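Local coordinates for phosphoethanolamine N-methyltransferase 1 (Haemonchus contortus, PDB 4KRG), which transfers a methyl group from S-adenosylmethionine to the amine of phosphoethanolamine, probably the first methylation step on the nematode route to phosphocholine, at residues A[130-135]-A[182-187]; A[157-162]-A[229-234]; A[15-20]-A[86-91]; A[135-140]-A[248-253]. One frame throughout, in Å; residues are numbered along the deposited sequence. Where two conformers were deposited one is given.

Contact 1. Residues A[130-135]-A[182-187]; sequences LMMYLS and NPTHYR. With OPE (phosphoric acid mono-(2-amino-ethyl) ester), chain C; SAH (S-adenosyl-L-homocysteine), chain D.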
# COMPACT_ATOMS: atom_id res chain seq x y z
N LEU A 130 -5.26 -11.75 7.03
CA LEU A 130 -5.53 -13.15 6.67
C LEU A 130 -4.44 -13.84 5.85
O LEU A 130 -4.06 -14.97 6.15
CB LEU A 130 -6.88 -13.29 5.97
CG LEU A 130 -7.29 -14.73 5.64
CD1 LEU A 130 -7.47 -15.56 6.91
CD2 LEU A 130 -8.56 -14.76 4.79
N MSE A 131 -3.94 -13.16 4.81
CA MSE A 131 -2.90 -13.75 3.96
C MSE A 131 -1.66 -14.17 4.74
O MSE A 131 -1.00 -15.15 4.41
CB MSE A 131 -2.49 -12.79 2.84
CG MSE A 131 -3.60 -12.33 1.90
SE MSE A 131 -4.53 -13.80 1.01
CE MSE A 131 -6.00 -13.99 2.30
N MSE A 132 -1.36 -13.41 5.79
CA MSE A 132 -0.21 -13.69 6.65
C MSE A 132 -0.37 -15.02 7.39
O MSE A 132 0.60 -15.54 7.95
CB MSE A 132 -0.06 -12.56 7.66
CG MSE A 132 -1.32 -12.36 8.47
SE MSE A 132 -1.50 -10.58 9.27
CE MSE A 132 -0.32 -10.82 10.81
N TYR A 133 -1.58 -15.57 7.40
CA TYR A 133 -1.84 -16.86 8.03
C TYR A 133 -2.03 -17.97 6.99
O TYR A 133 -2.52 -19.06 7.32
CB TYR A 133 -3.05 -16.79 8.98
CG TYR A 133 -2.91 -15.75 10.07
CD1 TYR A 133 -1.93 -15.87 11.04
CD2 TYR A 133 -3.77 -14.66 10.13
CE1 TYR A 133 -1.80 -14.92 12.04
CE2 TYR A 133 -3.65 -13.70 11.13
CZ TYR A 133 -2.66 -13.84 12.08
OH TYR A 133 -2.52 -12.90 13.07
N LEU A 134 -1.64 -17.70 5.75
CA LEU A 134 -1.67 -18.68 4.67
C LEU A 134 -0.27 -18.88 4.10
O LEU A 134 0.56 -17.99 4.19
CB LEU A 134 -2.61 -18.23 3.56
CG LEU A 134 -4.08 -18.02 3.91
CD1 LEU A 134 -4.88 -17.58 2.70
CD2 LEU A 134 -4.67 -19.29 4.48
N SER A 135 -0.00 -20.05 3.51
CA SER A 135 1.28 -20.26 2.83
C SER A 135 1.25 -19.50 1.51
O SER A 135 0.19 -19.06 1.07
CB SER A 135 1.52 -21.74 2.55
OG SER A 135 0.56 -22.22 1.63
N ASN A 182 6.56 -17.88 16.39
CA ASN A 182 5.41 -17.25 15.76
C ASN A 182 5.35 -17.69 14.30
O ASN A 182 6.23 -17.35 13.51
CB ASN A 182 5.53 -15.73 15.88
CG ASN A 182 4.32 -15.00 15.37
OD1 ASN A 182 3.30 -15.61 15.03
ND2 ASN A 182 4.41 -13.68 15.33
N PRO A 183 4.30 -18.45 13.93
CA PRO A 183 4.16 -19.06 12.60
C PRO A 183 3.78 -18.08 11.50
O PRO A 183 3.85 -18.41 10.32
CB PRO A 183 2.99 -20.04 12.81
CG PRO A 183 2.17 -19.40 13.87
CD PRO A 183 3.17 -18.77 14.81
N THR A 184 3.38 -16.88 11.90
CA THR A 184 2.88 -15.87 10.98
C THR A 184 3.87 -15.54 9.85
O THR A 184 5.08 -15.49 10.07
CB THR A 184 2.51 -14.60 11.74
OG1 THR A 184 1.72 -14.95 12.88
CG2 THR A 184 1.74 -13.64 10.86
N HIS A 185 3.33 -15.34 8.65
CA HIS A 185 4.12 -14.92 7.50
C HIS A 185 4.07 -13.41 7.37
O HIS A 185 3.07 -12.85 6.92
CB HIS A 185 3.56 -15.52 6.21
CG HIS A 185 3.70 -17.01 6.11
ND1 HIS A 185 4.84 -17.61 5.62
CD2 HIS A 185 2.83 -18.01 6.40
CE1 HIS A 185 4.67 -18.93 5.63
NE2 HIS A 185 3.46 -19.19 6.09
N TYR A 186 5.15 -12.73 7.77
CA TYR A 186 5.23 -11.28 7.62
C TYR A 186 5.95 -10.94 6.32
O TYR A 186 7.18 -10.79 6.30
CB TYR A 186 5.92 -10.65 8.83
CG TYR A 186 5.22 -10.96 10.12
CD1 TYR A 186 4.02 -10.34 10.45
CD2 TYR A 186 5.75 -11.88 11.02
CE1 TYR A 186 3.37 -10.63 11.63
CE2 TYR A 186 5.10 -12.17 12.20
CZ TYR A 186 3.92 -11.54 12.50
OH TYR A 186 3.27 -11.83 13.67
N ARG A 187 5.19 -10.82 5.24
CA ARG A 187 5.77 -10.62 3.92
C ARG A 187 6.07 -9.15 3.66
O ARG A 187 5.57 -8.28 4.38
CB ARG A 187 4.82 -11.15 2.84
CG ARG A 187 4.47 -12.63 3.01
CD ARG A 187 3.66 -13.16 1.85
NE ARG A 187 3.45 -14.60 1.97
CZ ARG A 187 2.41 -15.16 2.57
NH1 ARG A 187 1.48 -14.40 3.11
NH2 ARG A 187 2.31 -16.48 2.64
CA OPE C . -2.17 -8.83 14.35
CB OPE C . -3.54 -9.38 14.60
O1 OPE C . 0.47 -8.58 15.46
O2 OPE C . 0.71 -8.57 13.02
O3 OPE C . 1.13 -10.69 14.27
O4 OPE C . -1.20 -9.77 14.07
N OPE C . -4.07 -10.29 13.62
P OPE C . 0.32 -9.41 14.21
N SAH D . -10.27 -10.07 10.54
CA SAH D . -10.66 -9.91 11.95
CB SAH D . -9.81 -10.91 12.81
CG SAH D . -8.30 -10.75 12.62
SD SAH D . -7.28 -12.03 13.42
C SAH D . -10.48 -8.52 12.40
O SAH D . -9.57 -7.84 11.95
OXT SAH D . -11.03 -8.16 13.42
C5' SAH D . -7.38 -13.47 12.32
C4' SAH D . -8.64 -14.12 12.12
O4' SAH D . -8.60 -14.91 10.90
C3' SAH D . -8.95 -15.05 13.22
O3' SAH D . -10.33 -15.01 13.50
C2' SAH D . -8.61 -16.36 12.68
O2' SAH D . -9.36 -17.37 13.29
C1' SAH D . -8.94 -16.22 11.24
N9 SAH D . -8.23 -17.20 10.35
C8 SAH D . -6.91 -17.34 10.18
N7 SAH D . -6.73 -18.22 9.20
C5 SAH D . -7.91 -18.63 8.73
C6 SAH D . -8.31 -19.52 7.72
N6 SAH D . -7.39 -20.21 6.97
N1 SAH D . -9.63 -19.69 7.51
C2 SAH D . -10.54 -19.05 8.22
N3 SAH D . -10.19 -18.18 9.20
C4 SAH D . -8.89 -17.96 9.47
O HOH W 1 -0.12 -13.00 14.21

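Contact 2. Residues A[157-162]-A[229-234]; sequences HLRESC and WRQVHW. With OPE (phosphoric acid mono-(2-amino-ethyl) ester), chain C.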
# COMPACT_ATOMS: atom_id res chain seq x y z
N HIS A 157 -10.74 -6.31 -0.65
CA HIS A 157 -9.93 -5.56 0.29
C HIS A 157 -9.02 -6.53 1.04
O HIS A 157 -9.49 -7.55 1.54
CB HIS A 157 -10.79 -4.80 1.30
CG HIS A 157 -10.00 -4.12 2.37
ND1 HIS A 157 -9.58 -4.77 3.51
CD2 HIS A 157 -9.54 -2.85 2.47
CE1 HIS A 157 -8.90 -3.93 4.27
NE2 HIS A 157 -8.85 -2.76 3.66
N LEU A 158 -7.74 -6.19 1.12
CA LEU A 158 -6.81 -6.96 1.93
C LEU A 158 -6.01 -6.01 2.80
O LEU A 158 -5.77 -4.88 2.43
CB LEU A 158 -5.87 -7.76 1.03
CG LEU A 158 -6.59 -8.71 0.07
CD1 LEU A 158 -6.00 -8.57 -1.33
CD2 LEU A 158 -6.49 -10.13 0.55
N ARG A 159 -5.62 -6.48 3.98
CA ARG A 159 -4.78 -5.71 4.89
C ARG A 159 -3.88 -6.70 5.59
O ARG A 159 -4.36 -7.68 6.17
CB ARG A 159 -5.63 -4.98 5.92
CG ARG A 159 -4.80 -4.20 6.94
CD ARG A 159 -4.56 -4.98 8.23
NE ARG A 159 -4.00 -4.11 9.26
CZ ARG A 159 -4.73 -3.33 10.05
NH1 ARG A 159 -6.06 -3.31 9.94
NH2 ARG A 159 -4.14 -2.56 10.95
N GLU A 160 -2.57 -6.47 5.55
CA GLU A 160 -1.66 -7.43 6.14
C GLU A 160 -0.57 -6.76 6.97
O GLU A 160 -0.18 -5.63 6.70
CB GLU A 160 -1.01 -8.30 5.06
CG GLU A 160 -1.99 -9.02 4.14
CD GLU A 160 -2.82 -10.08 4.87
OE1 GLU A 160 -2.35 -10.59 5.91
OE2 GLU A 160 -3.93 -10.40 4.39
N SER A 161 -0.10 -7.47 7.99
CA SER A 161 1.09 -7.04 8.71
C SER A 161 2.27 -7.36 7.82
O SER A 161 2.58 -8.53 7.58
CB SER A 161 1.24 -7.79 10.03
OG SER A 161 0.14 -7.54 10.88
N CYS A 162 2.90 -6.32 7.29
CA CYS A 162 4.00 -6.54 6.37
C CYS A 162 5.35 -6.43 7.08
O CYS A 162 5.54 -5.53 7.90
CB CYS A 162 3.90 -5.59 5.18
SG CYS A 162 2.45 -5.89 4.15
N TRP A 229 4.40 1.85 10.16
CA TRP A 229 3.96 2.19 8.81
C TRP A 229 3.65 0.95 7.98
O TRP A 229 3.18 1.05 6.85
CB TRP A 229 5.07 2.98 8.09
CG TRP A 229 5.08 4.46 8.35
CD1 TRP A 229 4.78 5.44 7.47
CD2 TRP A 229 5.42 5.11 9.59
NE1 TRP A 229 4.91 6.67 8.06
CE2 TRP A 229 5.30 6.50 9.36
CE3 TRP A 229 5.82 4.67 10.85
CZ2 TRP A 229 5.56 7.45 10.36
CZ3 TRP A 229 6.08 5.61 11.84
CH2 TRP A 229 5.94 6.98 11.59
N ARG A 230 3.94 -0.23 8.54
CA ARG A 230 3.90 -1.48 7.78
C ARG A 230 2.61 -2.29 7.95
O ARG A 230 2.56 -3.46 7.57
CB ARG A 230 5.12 -2.34 8.10
CG ARG A 230 6.43 -1.79 7.56
CD ARG A 230 7.63 -2.47 8.21
NE ARG A 230 8.83 -2.37 7.39
CZ ARG A 230 10.00 -2.91 7.69
NH1 ARG A 230 10.14 -3.60 8.82
NH2 ARG A 230 11.03 -2.77 6.87
N GLN A 231 1.59 -1.67 8.52
CA GLN A 231 0.24 -2.21 8.46
C GLN A 231 -0.34 -1.70 7.16
O GLN A 231 -0.81 -0.56 7.08
CB GLN A 231 -0.59 -1.71 9.64
CG GLN A 231 -0.13 -2.30 10.95
CD GLN A 231 -0.39 -3.78 11.03
OE1 GLN A 231 -1.54 -4.20 11.04
NE2 GLN A 231 0.67 -4.58 11.05
N VAL A 232 -0.29 -2.53 6.13
CA VAL A 232 -0.55 -2.07 4.78
C VAL A 232 -1.82 -2.69 4.24
O VAL A 232 -2.08 -3.89 4.41
CB VAL A 232 0.65 -2.36 3.84
CG1 VAL A 232 0.45 -1.68 2.49
CG2 VAL A 232 1.96 -1.87 4.47
N HIS A 233 -2.64 -1.87 3.60
CA HIS A 233 -3.86 -2.37 2.96
C HIS A 233 -4.05 -1.85 1.54
O HIS A 233 -3.43 -0.85 1.14
CB HIS A 233 -5.10 -2.16 3.85
CG HIS A 233 -5.53 -0.74 4.02
ND1 HIS A 233 -6.86 -0.37 4.02
CD2 HIS A 233 -4.83 0.39 4.25
CE1 HIS A 233 -6.96 0.93 4.23
NE2 HIS A 233 -5.73 1.42 4.36
N TRP A 234 -4.88 -2.56 0.79
CA TRP A 234 -5.05 -2.33 -0.63
C TRP A 234 -6.51 -2.54 -1.00
O TRP A 234 -7.14 -3.48 -0.52
CB TRP A 234 -4.22 -3.33 -1.44
CG TRP A 234 -2.79 -3.44 -1.03
CD1 TRP A 234 -1.75 -2.69 -1.50
CD2 TRP A 234 -2.25 -4.35 -0.07
NE1 TRP A 234 -0.59 -3.08 -0.88
CE2 TRP A 234 -0.86 -4.09 -0.00
CE3 TRP A 234 -2.79 -5.34 0.75
CZ2 TRP A 234 -0.02 -4.80 0.85
CZ3 TRP A 234 -1.95 -6.04 1.59
CH2 TRP A 234 -0.58 -5.77 1.64
CA OPE C . -2.17 -8.83 14.35
CB OPE C . -3.54 -9.38 14.60
O1 OPE C . 0.47 -8.58 15.46
O2 OPE C . 0.71 -8.57 13.02
O3 OPE C . 1.13 -10.69 14.27
O4 OPE C . -1.20 -9.77 14.07
N OPE C . -4.07 -10.29 13.62
P OPE C . 0.32 -9.41 14.21
O HOH W 2 3.43 -4.69 10.25

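Contact 3. Residues A[15-20]-A[86-91]; sequences SFKTFW and DFIESF. With SAH (S-adenosyl-L-homocysteine), chain D.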
# COMPACT_ATOMS: atom_id res chain seq x y z
N SER A 15 -1.13 -25.94 11.93
CA SER A 15 -0.31 -25.16 12.86
C SER A 15 -0.93 -23.79 13.10
O SER A 15 -0.78 -23.21 14.17
CB SER A 15 1.12 -25.02 12.36
OG SER A 15 1.22 -23.98 11.40
N PHE A 16 -1.63 -23.28 12.10
CA PHE A 16 -2.32 -22.00 12.22
C PHE A 16 -3.60 -22.13 13.04
O PHE A 16 -3.87 -21.30 13.90
CB PHE A 16 -2.60 -21.39 10.84
CG PHE A 16 -1.40 -20.74 10.21
CD1 PHE A 16 -0.83 -19.62 10.78
CD2 PHE A 16 -0.85 -21.25 9.04
CE1 PHE A 16 0.29 -19.02 10.20
CE2 PHE A 16 0.26 -20.65 8.45
CZ PHE A 16 0.82 -19.53 9.04
N LYS A 17 -4.37 -23.17 12.77
CA LYS A 17 -5.59 -23.45 13.54
C LYS A 17 -5.26 -23.70 15.02
O LYS A 17 -6.00 -23.27 15.91
CB LYS A 17 -6.34 -24.63 12.92
CG LYS A 17 -7.44 -25.21 13.78
CD LYS A 17 -8.54 -24.22 14.02
CE LYS A 17 -9.75 -24.89 14.65
NZ LYS A 17 -9.40 -25.70 15.86
N THR A 18 -4.13 -24.36 15.27
CA THR A 18 -3.64 -24.59 16.62
C THR A 18 -3.23 -23.29 17.30
O THR A 18 -3.51 -23.07 18.48
CB THR A 18 -2.42 -25.53 16.62
OG1 THR A 18 -2.67 -26.64 15.76
CG2 THR A 18 -2.14 -26.03 18.02
N PHE A 19 -2.55 -22.42 16.56
CA PHE A 19 -2.18 -21.11 17.07
C PHE A 19 -3.43 -20.34 17.49
O PHE A 19 -3.49 -19.79 18.59
CB PHE A 19 -1.40 -20.31 16.03
CG PHE A 19 -1.10 -18.90 16.45
CD1 PHE A 19 -0.01 -18.62 17.26
CD2 PHE A 19 -1.91 -17.85 16.04
CE1 PHE A 19 0.27 -17.32 17.66
CE2 PHE A 19 -1.64 -16.54 16.43
CZ PHE A 19 -0.55 -16.28 17.24
N TRP A 20 -4.43 -20.32 16.63
CA TRP A 20 -5.63 -19.56 16.93
C TRP A 20 -6.50 -20.23 17.99
O TRP A 20 -7.26 -19.56 18.68
CB TRP A 20 -6.41 -19.21 15.66
CG TRP A 20 -5.83 -18.00 15.01
CD1 TRP A 20 -5.08 -17.96 13.87
CD2 TRP A 20 -5.91 -16.67 15.50
NE1 TRP A 20 -4.70 -16.66 13.61
CE2 TRP A 20 -5.20 -15.84 14.60
CE3 TRP A 20 -6.51 -16.07 16.61
CZ2 TRP A 20 -5.08 -14.47 14.78
CZ3 TRP A 20 -6.40 -14.71 16.79
CH2 TRP A 20 -5.69 -13.92 15.88
N ASP A 86 -15.10 -17.91 9.71
CA ASP A 86 -13.86 -18.03 10.48
C ASP A 86 -13.65 -19.49 10.82
O ASP A 86 -14.63 -20.24 10.93
CB ASP A 86 -13.94 -17.20 11.77
CG ASP A 86 -12.57 -16.83 12.32
OD1 ASP A 86 -12.04 -15.76 11.93
OD2 ASP A 86 -12.01 -17.60 13.13
N PHE A 87 -12.40 -19.92 10.97
CA PHE A 87 -12.18 -21.34 11.28
C PHE A 87 -12.14 -21.64 12.78
O PHE A 87 -12.04 -22.80 13.19
CB PHE A 87 -11.01 -21.95 10.48
CG PHE A 87 -9.63 -21.49 10.90
CD1 PHE A 87 -8.52 -22.19 10.45
CD2 PHE A 87 -9.44 -20.40 11.72
CE1 PHE A 87 -7.25 -21.80 10.81
CE2 PHE A 87 -8.16 -20.01 12.09
CZ PHE A 87 -7.07 -20.71 11.64
N ILE A 88 -12.26 -20.60 13.61
CA ILE A 88 -12.41 -20.80 15.04
C ILE A 88 -13.88 -20.67 15.46
O ILE A 88 -14.48 -19.61 15.32
CB ILE A 88 -11.57 -19.81 15.86
CG1 ILE A 88 -10.08 -20.00 15.56
CG2 ILE A 88 -11.84 -20.00 17.33
CD1 ILE A 88 -9.57 -21.38 15.87
N GLU A 89 -14.42 -21.77 15.98
CA GLU A 89 -15.84 -21.88 16.31
C GLU A 89 -16.35 -20.86 17.32
O GLU A 89 -17.39 -20.24 17.11
CB GLU A 89 -16.13 -23.29 16.82
CG GLU A 89 -17.38 -23.40 17.66
CD GLU A 89 -17.58 -24.80 18.20
OE1 GLU A 89 -17.05 -25.75 17.58
OE2 GLU A 89 -18.25 -24.94 19.24
N SER A 90 -15.62 -20.68 18.42
CA SER A 90 -16.07 -19.76 19.46
C SER A 90 -16.11 -18.32 18.95
O SER A 90 -16.94 -17.53 19.39
CB SER A 90 -15.20 -19.87 20.72
OG SER A 90 -14.18 -18.89 20.72
N PHE A 91 -15.23 -17.99 18.02
CA PHE A 91 -15.22 -16.64 17.44
C PHE A 91 -16.51 -16.40 16.68
O PHE A 91 -17.16 -15.37 16.88
CB PHE A 91 -14.00 -16.44 16.53
CG PHE A 91 -12.68 -16.39 17.26
CD1 PHE A 91 -12.62 -16.36 18.65
CD2 PHE A 91 -11.48 -16.38 16.56
CE1 PHE A 91 -11.40 -16.31 19.32
CE2 PHE A 91 -10.27 -16.34 17.22
CZ PHE A 91 -10.23 -16.30 18.60
N SAH D . -10.27 -10.07 10.54
CA SAH D . -10.66 -9.91 11.95
CB SAH D . -9.81 -10.91 12.81
CG SAH D . -8.30 -10.75 12.62
SD SAH D . -7.28 -12.03 13.42
C SAH D . -10.48 -8.52 12.40
O SAH D . -9.57 -7.84 11.95
OXT SAH D . -11.03 -8.16 13.42
C5' SAH D . -7.38 -13.47 12.32
C4' SAH D . -8.64 -14.12 12.12
O4' SAH D . -8.60 -14.91 10.90
C3' SAH D . -8.95 -15.05 13.22
O3' SAH D . -10.33 -15.01 13.50
C2' SAH D . -8.61 -16.36 12.68
O2' SAH D . -9.36 -17.37 13.29
C1' SAH D . -8.94 -16.22 11.24
N9 SAH D . -8.23 -17.20 10.35
C8 SAH D . -6.91 -17.34 10.18
N7 SAH D . -6.73 -18.22 9.20
C5 SAH D . -7.91 -18.63 8.73
C6 SAH D . -8.31 -19.52 7.72
N6 SAH D . -7.39 -20.21 6.97
N1 SAH D . -9.63 -19.69 7.51
C2 SAH D . -10.54 -19.05 8.22
N3 SAH D . -10.19 -18.18 9.20
C4 SAH D . -8.89 -17.96 9.47

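Contact 4. Residues A[135-140]-A[248-253]; sequences SDREVI and SVDDLL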
# COMPACT_ATOMS: atom_id res chain seq x y z
N SER A 135 -0.00 -20.05 3.51
CA SER A 135 1.28 -20.26 2.83
C SER A 135 1.25 -19.50 1.51
O SER A 135 0.19 -19.06 1.07
CB SER A 135 1.52 -21.74 2.55
OG SER A 135 0.56 -22.22 1.63
N ASP A 136 2.42 -19.34 0.90
CA ASP A 136 2.51 -18.65 -0.39
C ASP A 136 1.60 -19.27 -1.44
O ASP A 136 0.94 -18.55 -2.20
CB ASP A 136 3.96 -18.65 -0.90
CG ASP A 136 4.80 -17.57 -0.25
OD1 ASP A 136 4.38 -17.02 0.79
OD2 ASP A 136 5.89 -17.29 -0.78
N ARG A 137 1.54 -20.60 -1.49
CA ARG A 137 0.69 -21.24 -2.49
C ARG A 137 -0.79 -20.99 -2.20
O ARG A 137 -1.57 -20.74 -3.11
CB ARG A 137 0.96 -22.75 -2.58
CG ARG A 137 0.38 -23.35 -3.85
CD ARG A 137 0.70 -24.83 -4.00
NE ARG A 137 0.27 -25.34 -5.31
CZ ARG A 137 1.10 -25.55 -6.33
NH1 ARG A 137 2.39 -25.31 -6.20
NH2 ARG A 137 0.62 -26.00 -7.48
N GLU A 138 -1.15 -21.03 -0.92
CA GLU A 138 -2.53 -20.77 -0.50
C GLU A 138 -2.98 -19.33 -0.77
O GLU A 138 -4.14 -19.11 -1.13
CB GLU A 138 -2.70 -21.11 0.98
CG GLU A 138 -2.61 -22.60 1.28
CD GLU A 138 -2.41 -22.90 2.75
OE1 GLU A 138 -2.13 -21.97 3.53
OE2 GLU A 138 -2.54 -24.08 3.13
N VAL A 139 -2.08 -18.37 -0.59
CA VAL A 139 -2.38 -16.97 -0.90
C VAL A 139 -2.78 -16.84 -2.37
O VAL A 139 -3.79 -16.22 -2.70
CB VAL A 139 -1.18 -16.05 -0.60
CG1 VAL A 139 -1.40 -14.66 -1.19
CG2 VAL A 139 -0.95 -15.94 0.89
N ILE A 140 -1.99 -17.45 -3.24
CA ILE A 140 -2.26 -17.42 -4.68
C ILE A 140 -3.58 -18.12 -4.98
O ILE A 140 -4.42 -17.59 -5.72
CB ILE A 140 -1.11 -18.06 -5.47
CG1 ILE A 140 0.18 -17.26 -5.26
CG2 ILE A 140 -1.45 -18.12 -6.95
CD1 ILE A 140 1.45 -18.03 -5.56
N SER A 248 -0.55 -19.24 -14.30
CA SER A 248 -0.81 -20.44 -13.52
C SER A 248 -0.37 -20.25 -12.07
O SER A 248 0.30 -19.27 -11.76
CB SER A 248 -0.07 -21.63 -14.11
OG SER A 248 1.32 -21.54 -13.84
N VAL A 249 -0.74 -21.18 -11.20
CA VAL A 249 -0.31 -21.15 -9.81
C VAL A 249 1.20 -21.36 -9.69
O VAL A 249 1.87 -20.68 -8.91
CB VAL A 249 -1.06 -22.19 -8.95
CG1 VAL A 249 -0.59 -22.13 -7.50
CG2 VAL A 249 -2.55 -21.94 -9.00
N ASP A 250 1.74 -22.28 -10.48
CA ASP A 250 3.17 -22.55 -10.48
C ASP A 250 4.00 -21.36 -10.99
O ASP A 250 5.06 -21.06 -10.44
CB ASP A 250 3.49 -23.80 -11.29
CG ASP A 250 3.01 -25.08 -10.61
OD1 ASP A 250 3.00 -25.12 -9.36
OD2 ASP A 250 2.65 -26.03 -11.32
N ASP A 251 3.50 -20.70 -12.03
CA ASP A 251 4.17 -19.53 -12.60
C ASP A 251 4.16 -18.35 -11.63
O ASP A 251 5.12 -17.59 -11.54
CB ASP A 251 3.51 -19.11 -13.93
CG ASP A 251 3.99 -19.94 -15.12
OD1 ASP A 251 4.71 -20.94 -14.92
OD2 ASP A 251 3.63 -19.58 -16.26
N LEU A 252 3.06 -18.20 -10.90
CA LEU A 252 2.93 -17.14 -9.92
C LEU A 252 3.75 -17.45 -8.68
O LEU A 252 4.36 -16.56 -8.09
CB LEU A 252 1.47 -16.94 -9.53
CG LEU A 252 0.59 -16.26 -10.58
CD1 LEU A 252 -0.88 -16.38 -10.22
CD2 LEU A 252 0.99 -14.81 -10.73
N LEU A 253 3.77 -18.72 -8.29
CA LEU A 253 4.49 -19.17 -7.10
C LEU A 253 5.99 -18.94 -7.20
O LEU A 253 6.62 -18.48 -6.25
CB LEU A 253 4.18 -20.64 -6.80
CG LEU A 253 4.63 -21.18 -5.45
CD1 LEU A 253 4.07 -20.36 -4.30
CD2 LEU A 253 4.25 -22.64 -5.28

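Contact 1. Residues A[130-135]-A[182-187]
Two loops that border the active site of the Rossmann-fold methyltransferase domain meet here, Met132, Tyr133 and Leu134 against Thr184, His185 and Arg187. The loop 130-135 follows strand 122-126 and borders both ligands. The loop 182-187 borders phosphoethanolamine. Backbone N of His185 donates to Met132 O at 2.8 Å, in the carbonyl plane. The guanidinium of Arg187 holds two further carbonyls with its edge. Arg187 NH1 reaches Met131 O at 2.9 Å, from above the carbonyl plane, while Leu134 N takes the same oxygen from the opposite face. Arg187 NH2 donates to Leu134 O at 2.8 Å. NH2 also forms a salt bridge with Asp136, so this buried charge has a carboxylate partner. The selenomethionine Met132 lies beside Thr184 and points the same way; its CE is tight against Thr184 CG2 at 3.5 Å. In the ligand pocket, the substrate amine N donates to Tyr133 OH at 3.1 Å, with the amine near the plane of the ring. Tyr186 OH donates to phosphate O3 and accepts from Asn182 ND2. One water joins Tyr133 OH to Thr184 OG1 and also donates to phosphate O3.

Contact 2. Residues A[157-162]-A[229-234]
Trp234 meets the neighbouring strand along its rim: CG of Glu160 lies at the edge of the indole, 3.9 Å from Trp234 CZ3. The sulfur of Cys162 is also at that edge, with SG 3.9 Å from Trp234 CH2. Val232 CG1 from the same strand as Trp234 sits over one indole face, offset toward the rim. The rings of His157 and His233 meet rim to rim, their planes 63° apart. His157 NE2 and His233 ND1 share a hydrogen bond of 3.1 Å, and ND1 of His157 is held by Thr127 O. Arg159 and Gln231 lie on the same sheet face as His233. The Arg159 chain bends at chi2 (-96°), and its NE reaches Gln231 OE1 at 3.0 Å from above the amide carbonyl plane. Asp45 takes the NH2 end of this arginine in a salt bridge. The other end of the amide is used as well: Gln231 NE2 donates to Ser161 OG at 3.0 Å in a nearly straight bond (171°). Ser161 OG donates in turn to phosphate O2 of phosphoethanolamine, so Gln231 is a second-shell residue that positions a ligand-binding hydroxyl. The backbones pair through Leu158 with Trp234 and Glu160 with Val232, both hydrogen-bonded pairs. This is an antiparallel strand pair, in which strand 231-240 runs against strand 154-161 of the Rossmann-like methyltransferase sheet and extends it beside the phosphate site.

Contact 3. Residues A[15-20]-A[86-91]
This is an apolar helix-to-loop contact over the S-adenosylhomocysteine pocket: Lys17 and Trp20 of helix 9-21 pack on Phe87, Ile88 and Phe91. The latter three follow strand 81-86 of the Rossmann-like domain, at the start of helix 89-98. No hydrogen bond joins the two segments. The Phe87 ring is sandwiched. CD of Lys17 stands over the centre of one face in a CH-pi contact, 4.2 Å from the Phe87 ring centroid. The adenine lies on the opposite face, with C5 over the centre. Phe87 places CG between its backbone N and carbonyl carbon (chi1 72°), which turns the ring in between Lys17 and the adenine. Lys17 bends at chi2 and chi4, and its NZ pairs with Asp21. CD1 of Ile88 touches Lys17 CD at 3.5 Å, while Ile88 CG1 meets Trp20 CB at 3.8 Å. Trp20 brings CE3 to the edge of the Phe91 ring, 3.8 Å from Phe91 CE2. One indole face covers the ribose at C2', and CH2 of Trp20 is 3.5 Å from the ligand sulfur SD. Asp86 takes both ribose hydroxyls, O2' at 2.7 Å on OD2 and O3' on OD1. An Asx turn brings Ile88 N to the same OD2. The chemistry is thus divided: an acidic residue at the strand end fixes the ribose, Phe87 and Trp20 cover the adenine and the ribose by nonpolar contact, and Lys17 backs the far face of Phe87.

Contact 4. Residues A[135-140]-A[248-253]
Ile140 points at the helix 249-253 and sets its two branches on different leucines. Ile140 CG2 meets Leu252 CD1 at 3.7 Å, the two side chains crossing at a slant. Ile140 CD1 reaches Leu253, 3.6 Å from Leu253 CA and 3.7 Å from Leu253 CD1. Leu253 has CG anti to the backbone N (chi1 -169°), which turns its methyls to the first helix. There Leu253 CD1 packs on Asp136 CB at 3.8 Å, and Leu253 CD2 lies 3.4 Å from Arg137 NH1. This is helix-helix packing between the N-terminal turns of helix 136-149 and helix 249-271, whose short segments run at 123° with axes 9.9 Å apart. Each helix is capped by a serine. Ser135 and Glu138 form a capping box, and Ser248 OG accepts from Asp251 N. On the solvent side the extended Arg137 chain crosses Val249 at about a right angle, with Val249 CG1 over one guanidinium face. Arg137 NH1 and Arg137 NH2 both bind the single atom Asp250 OD1, each at 3.2 Å, in a salt bridge whose guanidinium and carboxylate planes are 62° apart. The Asp136 carboxylate also meets Ser257, further along helix 249-271.

Along the chain contact 3 closes first, and contacts 1, 2 and 4 then interlock. The segments of contact 1 alternate with those of contacts 2 and 4, and contact 2 is nested inside the loop closed by contact 4. Contact 1 is the hub. Its centre lies about 12 Å from that of contact 2 and about 14 Å from those of contacts 3 and 4, and it touches all three. Loop 130-135 runs straight into helix 136-149 of contact 4, and strand 231-240 of contact 2 leads on to helix 249-271. Contacts 1 and 3 both meet S-adenosylhomocysteine, and contacts 1 and 2 phosphoethanolamine. Loop 130-135 thus joins the two ligand sites, while contact 4 is packing away from them.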